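Local coordinates for RIM-binding protein, isoform F (Drosophila melanogaster, PDB 6Q9M), which probably acts as a scaffold of the presynaptic active zone, coupling synaptic vesicle recruitment to release sites, at residues Ile39-Lys51 with Val54-Val67. Numbering follows the deposited sequence.
Sequences IDSYHVYVDGVLK and VKANERTRALIEGV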
loop_
_atom_site.group_PDB
_atom_site.type_symbol
_atom_site.label_atom_id
_atom_site.label_comp_id
_atom_site.label_asym_id
_atom_site.label_seq_id
_atom_site.Cartn_x
_atom_site.Cartn_y
_atom_site.Cartn_z
ATOM N N ILE A 39 -24.177 2.434 -3.063
ATOM C CA ILE A 39 -23.799 1.231 -3.778
ATOM C C ILE A 39 -24.884 0.836 -4.770
ATOM O O ILE A 39 -26.081 0.869 -4.458
ATOM C CB ILE A 39 -23.524 0.119 -2.763
ATOM C CG1 ILE A 39 -23.425 -1.212 -3.455
ATOM C CG2 ILE A 39 -24.621 0.072 -1.715
ATOM C CD1 ILE A 39 -22.994 -2.197 -2.521
ATOM N N ASP A 40 -24.450 0.413 -5.956
ATOM C CA ASP A 40 -25.281 0.046 -7.094
ATOM C C ASP A 40 -25.154 -1.421 -7.485
ATOM O O ASP A 40 -26.153 -2.044 -7.857
ATOM C CB ASP A 40 -24.915 0.940 -8.292
ATOM C CG ASP A 40 -25.789 0.691 -9.505
ATOM O OD1 ASP A 40 -26.816 1.389 -9.642
ATOM O OD2 ASP A 40 -25.439 -0.184 -10.328
ATOM N N SER A 41 -23.956 -1.993 -7.422
ATOM C CA SER A 41 -23.775 -3.414 -7.689
ATOM C C SER A 41 -22.472 -3.854 -7.035
ATOM O O SER A 41 -21.692 -3.036 -6.543
ATOM C CB SER A 41 -23.789 -3.724 -9.198
ATOM O OG SER A 41 -22.655 -3.199 -9.872
ATOM N N TYR A 42 -22.241 -5.160 -7.053
ATOM C CA TYR A 42 -21.044 -5.750 -6.488
ATOM C C TYR A 42 -20.230 -6.442 -7.577
ATOM O O TYR A 42 -20.779 -6.999 -8.532
ATOM C CB TYR A 42 -21.382 -6.771 -5.396
ATOM C CG TYR A 42 -22.167 -6.240 -4.235
ATOM C CD1 TYR A 42 -23.561 -6.246 -4.239
ATOM C CD2 TYR A 42 -21.520 -5.745 -3.120
ATOM C CE1 TYR A 42 -24.282 -5.757 -3.157
ATOM C CE2 TYR A 42 -22.228 -5.269 -2.035
ATOM C CZ TYR A 42 -23.605 -5.271 -2.056
ATOM O OH TYR A 42 -24.283 -4.769 -0.967
ATOM N N HIS A 43 -18.911 -6.401 -7.408
ATOM C CA HIS A 43 -17.953 -7.048 -8.293
ATOM C C HIS A 43 -17.175 -8.064 -7.469
ATOM O O HIS A 43 -16.535 -7.699 -6.475
ATOM C CB HIS A 43 -16.989 -6.036 -8.908
ATOM C CG HIS A 43 -17.539 -5.293 -10.078
ATOM N ND1 HIS A 43 -18.797 -5.526 -10.587
ATOM C CD2 HIS A 43 -16.997 -4.319 -10.847
ATOM C CE1 HIS A 43 -19.006 -4.733 -11.625
ATOM N NE2 HIS A 43 -17.930 -3.987 -11.802
ATOM N N VAL A 44 -17.234 -9.332 -7.869
ATOM C CA VAL A 44 -16.523 -10.398 -7.173
ATOM C C VAL A 44 -15.269 -10.731 -7.959
ATOM O O VAL A 44 -15.338 -11.015 -9.162
ATOM C CB VAL A 44 -17.408 -11.635 -6.994
ATOM C CG1 VAL A 44 -16.696 -12.648 -6.122
ATOM C CG2 VAL A 44 -18.730 -11.223 -6.370
ATOM N N TYR A 45 -14.122 -10.678 -7.289
ATOM C CA TYR A 45 -12.828 -10.962 -7.895
ATOM C C TYR A 45 -12.203 -12.199 -7.272
ATOM O O TYR A 45 -12.383 -12.474 -6.081
ATOM C CB TYR A 45 -11.865 -9.799 -7.730
ATOM C CG TYR A 45 -12.287 -8.553 -8.466
ATOM C CD1 TYR A 45 -13.266 -7.720 -7.943
ATOM C CD2 TYR A 45 -11.711 -8.213 -9.680
ATOM C CE1 TYR A 45 -13.659 -6.589 -8.604
ATOM C CE2 TYR A 45 -12.105 -7.074 -10.347
ATOM C CZ TYR A 45 -13.078 -6.265 -9.800
ATOM O OH TYR A 45 -13.485 -5.121 -10.447
ATOM N N VAL A 46 -11.444 -12.929 -8.088
ATOM C CA VAL A 46 -10.611 -14.031 -7.616
ATOM C C VAL A 46 -9.218 -13.816 -8.193
ATOM O O VAL A 46 -9.057 -13.725 -9.417
ATOM C CB VAL A 46 -11.184 -15.402 -8.030
ATOM C CG1 VAL A 46 -10.255 -16.523 -7.628
ATOM C CG2 VAL A 46 -12.555 -15.620 -7.394
ATOM N N ASP A 47 -8.225 -13.713 -7.315
ATOM C CA ASP A 47 -6.857 -13.344 -7.682
ATOM C C ASP A 47 -6.843 -12.195 -8.685
ATOM O O ASP A 47 -6.141 -12.226 -9.695
ATOM C CB ASP A 47 -6.078 -14.541 -8.218
ATOM C CG ASP A 47 -6.283 -15.797 -7.382
ATOM O OD1 ASP A 47 -6.498 -15.666 -6.159
ATOM O OD2 ASP A 47 -6.239 -16.914 -7.951
ATOM N N GLY A 48 -7.654 -11.177 -8.415
ATOM C CA GLY A 48 -7.666 -9.990 -9.241
ATOM C C GLY A 48 -8.536 -10.040 -10.482
ATOM O O GLY A 48 -8.699 -9.004 -11.134
ATOM N N VAL A 49 -9.087 -11.199 -10.849
ATOM C CA VAL A 49 -9.906 -11.331 -12.054
ATOM C C VAL A 49 -11.381 -11.236 -11.672
ATOM O O VAL A 49 -11.839 -11.926 -10.751
ATOM C CB VAL A 49 -9.612 -12.659 -12.775
ATOM C CG1 VAL A 49 -10.547 -12.847 -13.955
ATOM C CG2 VAL A 49 -8.164 -12.714 -13.225
ATOM N N LEU A 50 -12.128 -10.396 -12.386
ATOM C CA LEU A 50 -13.564 -10.252 -12.135
ATOM C C LEU A 50 -14.309 -11.501 -12.598
ATOM O O LEU A 50 -14.117 -11.956 -13.726
ATOM C CB LEU A 50 -14.108 -9.014 -12.854
ATOM C CG LEU A 50 -15.630 -8.813 -12.893
ATOM C CD1 LEU A 50 -16.235 -8.889 -11.502
ATOM C CD2 LEU A 50 -15.983 -7.488 -13.549
ATOM N N LYS A 51 -15.141 -12.070 -11.723
ATOM C CA LYS A 51 -15.810 -13.336 -12.003
ATOM C C LYS A 51 -17.330 -13.263 -12.024
ATOM O O LYS A 51 -17.953 -13.889 -12.880
ATOM C CB LYS A 51 -15.374 -14.384 -10.980
ATOM C CG LYS A 51 -13.875 -14.602 -10.958
ATOM C CD LYS A 51 -13.404 -15.359 -12.187
ATOM C CE LYS A 51 -13.660 -16.858 -12.049
ATOM N NZ LYS A 51 -13.359 -17.586 -13.313
ATOM N N VAL A 54 -23.098 -9.157 -8.975
ATOM C CA VAL A 54 -24.374 -9.266 -8.277
ATOM C C VAL A 54 -24.981 -7.877 -8.191
ATOM O O VAL A 54 -24.312 -6.932 -7.757
ATOM C CB VAL A 54 -24.204 -9.876 -6.877
ATOM C CG1 VAL A 54 -25.557 -10.086 -6.220
ATOM C CG2 VAL A 54 -23.400 -11.184 -6.956
ATOM N N LYS A 55 -26.234 -7.744 -8.610
ATOM C CA LYS A 55 -26.872 -6.437 -8.575
ATOM C C LYS A 55 -27.426 -6.148 -7.182
ATOM O O LYS A 55 -27.525 -7.027 -6.321
ATOM C CB LYS A 55 -28.004 -6.356 -9.601
ATOM C CG LYS A 55 -27.626 -6.769 -11.020
ATOM C CD LYS A 55 -27.247 -5.565 -11.878
ATOM C CE LYS A 55 -26.747 -5.988 -13.261
ATOM N NZ LYS A 55 -27.843 -6.114 -14.278
ATOM N N ALA A 56 -27.820 -4.888 -6.978
ATOM C CA ALA A 56 -28.022 -4.380 -5.622
ATOM C C ALA A 56 -29.167 -5.100 -4.926
ATOM O O ALA A 56 -29.099 -5.368 -3.720
ATOM C CB ALA A 56 -28.284 -2.874 -5.656
ATOM N N ASN A 57 -30.235 -5.407 -5.661
ATOM C CA ASN A 57 -31.417 -6.007 -5.066
ATOM C C ASN A 57 -31.412 -7.522 -5.137
ATOM O O ASN A 57 -32.455 -8.151 -4.924
ATOM C CB ASN A 57 -32.669 -5.441 -5.724
ATOM C CG ASN A 57 -33.025 -4.109 -5.161
ATOM O OD1 ASN A 57 -32.650 -3.797 -4.033
ATOM N ND2 ASN A 57 -33.713 -3.297 -5.937
ATOM N N GLU A 58 -30.269 -8.126 -5.417
ATOM C CA GLU A 58 -30.182 -9.570 -5.326
ATOM C C GLU A 58 -29.714 -9.955 -3.927
ATOM O O GLU A 58 -29.366 -9.104 -3.104
ATOM C CB GLU A 58 -29.237 -10.106 -6.397
ATOM C CG GLU A 58 -29.504 -9.546 -7.780
ATOM C CD GLU A 58 -29.014 -10.463 -8.880
ATOM O OE1 GLU A 58 -27.853 -10.298 -9.318
ATOM O OE2 GLU A 58 -29.791 -11.346 -9.308
ATOM N N ARG A 59 -29.706 -11.254 -3.652
ATOM C CA ARG A 59 -29.143 -11.706 -2.394
ATOM C C ARG A 59 -27.636 -11.595 -2.505
ATOM O O ARG A 59 -27.069 -11.805 -3.581
ATOM C CB ARG A 59 -29.570 -13.139 -2.078
ATOM C CG ARG A 59 -31.072 -13.263 -1.802
ATOM C CD ARG A 59 -31.376 -14.229 -0.670
ATOM N NE ARG A 59 -30.568 -15.436 -0.771
ATOM C CZ ARG A 59 -30.906 -16.610 -0.252
ATOM N NH1 ARG A 59 -30.101 -17.653 -0.404
ATOM N NH2 ARG A 59 -32.045 -16.743 0.419
ATOM N N THR A 60 -26.997 -11.211 -1.396
ATOM C CA THR A 60 -25.555 -10.986 -1.331
ATOM C C THR A 60 -24.811 -12.310 -1.150
ATOM O O THR A 60 -24.109 -12.549 -0.162
ATOM C CB THR A 60 -25.211 -9.999 -0.223
ATOM O OG1 THR A 60 -25.781 -10.440 1.011
ATOM C CG2 THR A 60 -25.740 -8.611 -0.553
ATOM N N ARG A 61 -25.009 -13.188 -2.130
ATOM C CA ARG A 61 -24.314 -14.458 -2.200
ATOM C C ARG A 61 -23.820 -14.655 -3.625
ATOM O O ARG A 61 -24.308 -14.025 -4.565
ATOM C CB ARG A 61 -25.232 -15.614 -1.793
ATOM C CG ARG A 61 -25.626 -15.642 -0.324
ATOM C CD ARG A 61 -25.795 -17.082 0.157
ATOM N NE ARG A 61 -26.632 -17.200 1.348
ATOM C CZ ARG A 61 -26.261 -16.830 2.573
ATOM N NH1 ARG A 61 -27.104 -16.986 3.593
ATOM N NH2 ARG A 61 -25.057 -16.303 2.784
ATOM N N ALA A 62 -22.858 -15.559 -3.792
ATOM C CA ALA A 62 -22.367 -15.832 -5.133
ATOM C C ALA A 62 -21.713 -17.204 -5.183
ATOM O O ALA A 62 -21.059 -17.630 -4.228
ATOM C CB ALA A 62 -21.371 -14.762 -5.596
ATOM N N LEU A 63 -21.890 -17.873 -6.318
ATOM C CA LEU A 63 -21.233 -19.133 -6.638
ATOM C C LEU A 63 -20.191 -18.830 -7.709
ATOM O O LEU A 63 -20.536 -18.417 -8.820
ATOM C CB LEU A 63 -22.248 -20.169 -7.123
ATOM C CG LEU A 63 -21.714 -21.559 -7.482
ATOM C CD1 LEU A 63 -21.291 -22.322 -6.220
ATOM C CD2 LEU A 63 -22.740 -22.359 -8.286
ATOM N N ILE A 64 -18.920 -18.988 -7.370
ATOM C CA ILE A 64 -17.833 -18.679 -8.291
ATOM C C ILE A 64 -17.291 -19.972 -8.885
ATOM O O ILE A 64 -16.763 -20.829 -8.164
ATOM C CB ILE A 64 -16.717 -17.890 -7.601
ATOM C CG1 ILE A 64 -17.315 -16.837 -6.676
ATOM C CG2 ILE A 64 -15.821 -17.262 -8.653
ATOM C CD1 ILE A 64 -16.295 -16.252 -5.698
ATOM N N GLU A 65 -17.398 -20.094 -10.201
ATOM C CA GLU A 65 -16.861 -21.233 -10.922
ATOM C C GLU A 65 -15.397 -20.999 -11.284
ATOM O O GLU A 65 -14.850 -19.907 -11.111
ATOM C CB GLU A 65 -17.688 -21.492 -12.176
ATOM C CG GLU A 65 -19.133 -21.812 -11.869
ATOM C CD GLU A 65 -19.300 -23.226 -11.353
ATOM O OE1 GLU A 65 -20.418 -23.562 -10.906
ATOM O OE2 GLU A 65 -18.310 -23.998 -11.395
ATOM N N GLY A 66 -14.754 -22.060 -11.773
ATOM C CA GLY A 66 -13.353 -22.018 -12.147
ATOM C C GLY A 66 -12.443 -21.545 -11.030
ATOM O O GLY A 66 -11.663 -20.606 -11.224
ATOM N N VAL A 67 -12.539 -22.152 -9.846
ATOM C CA VAL A 67 -11.655 -21.828 -8.726
ATOM C C VAL A 67 -11.113 -23.142 -8.182
ATOM O O VAL A 67 -11.802 -23.842 -7.427
ATOM C CB VAL A 67 -12.363 -21.030 -7.629
ATOM C CG1 VAL A 67 -11.360 -20.559 -6.583
ATOM C CG2 VAL A 67 -13.093 -19.857 -8.230
#
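Tyr42 and Val54 meet as an antiparallel hydrogen-bonded pair at the open end of the hairpin of strands 39-46 and 49-55, before the chain turns through Lys55-Glu58 and enters strand 61-65 of the opposing sheet. Tyr42 N gives a nearly straight bond to Val54 O (2.8 Å, 164°); the return bond, Val54 N to Tyr42 O, is longer at 3.2 Å and arrives tilted from the carbonyl plane. The Tyr42 side chain can be followed outward from here. Its CB lies 4.4 Å from Val54 CB, with Val54 O beside both CB and CG. CG stands beside the backbone N (chi1 -59°), on the side where that N meets Val54 O, and this oxygen lies near the ring plane at its edge, 3.7 Å from CD1. Further out, CE1 and OH both come to Thr60 CG2, the methyl approaching obliquely, while Thr60 OG1 is taken by Trp28 O. Ile39 CG1 lies over one ring face toward the rim, and Trp28 meets the ring edge-to-face. Cutting the side chain back to an alanine here would probably leave the Thr60 methyl without its aromatic neighbour and open a gap beside Trp28.

Farther along, the facing side chains of the two sheets are aliphatic. Ile64 CD1 packs 3.7 Å from Val44 CG1, and its CG2 branch faces Val46 CG2 tip to tip. At the exposed rim Lys51 CB lies 3.7 Å from Ile64 CG2; the lysine chain, bent at chi2 and chi3, crosses Ile64 at about a right angle and brings CE to 3.4 Å from Glu65 O.

The fibronectin type III sandwich is thus illustrated in a single contact: backbone bonds pair neighbouring strands within one sheet, whereas strands 39-46 and 61-65, whose axes approach to 9.5 Å and are inclined by 36°, are held across the core by the shape of apolar side chains, with the methylenes of Lys51 carrying that packing outward.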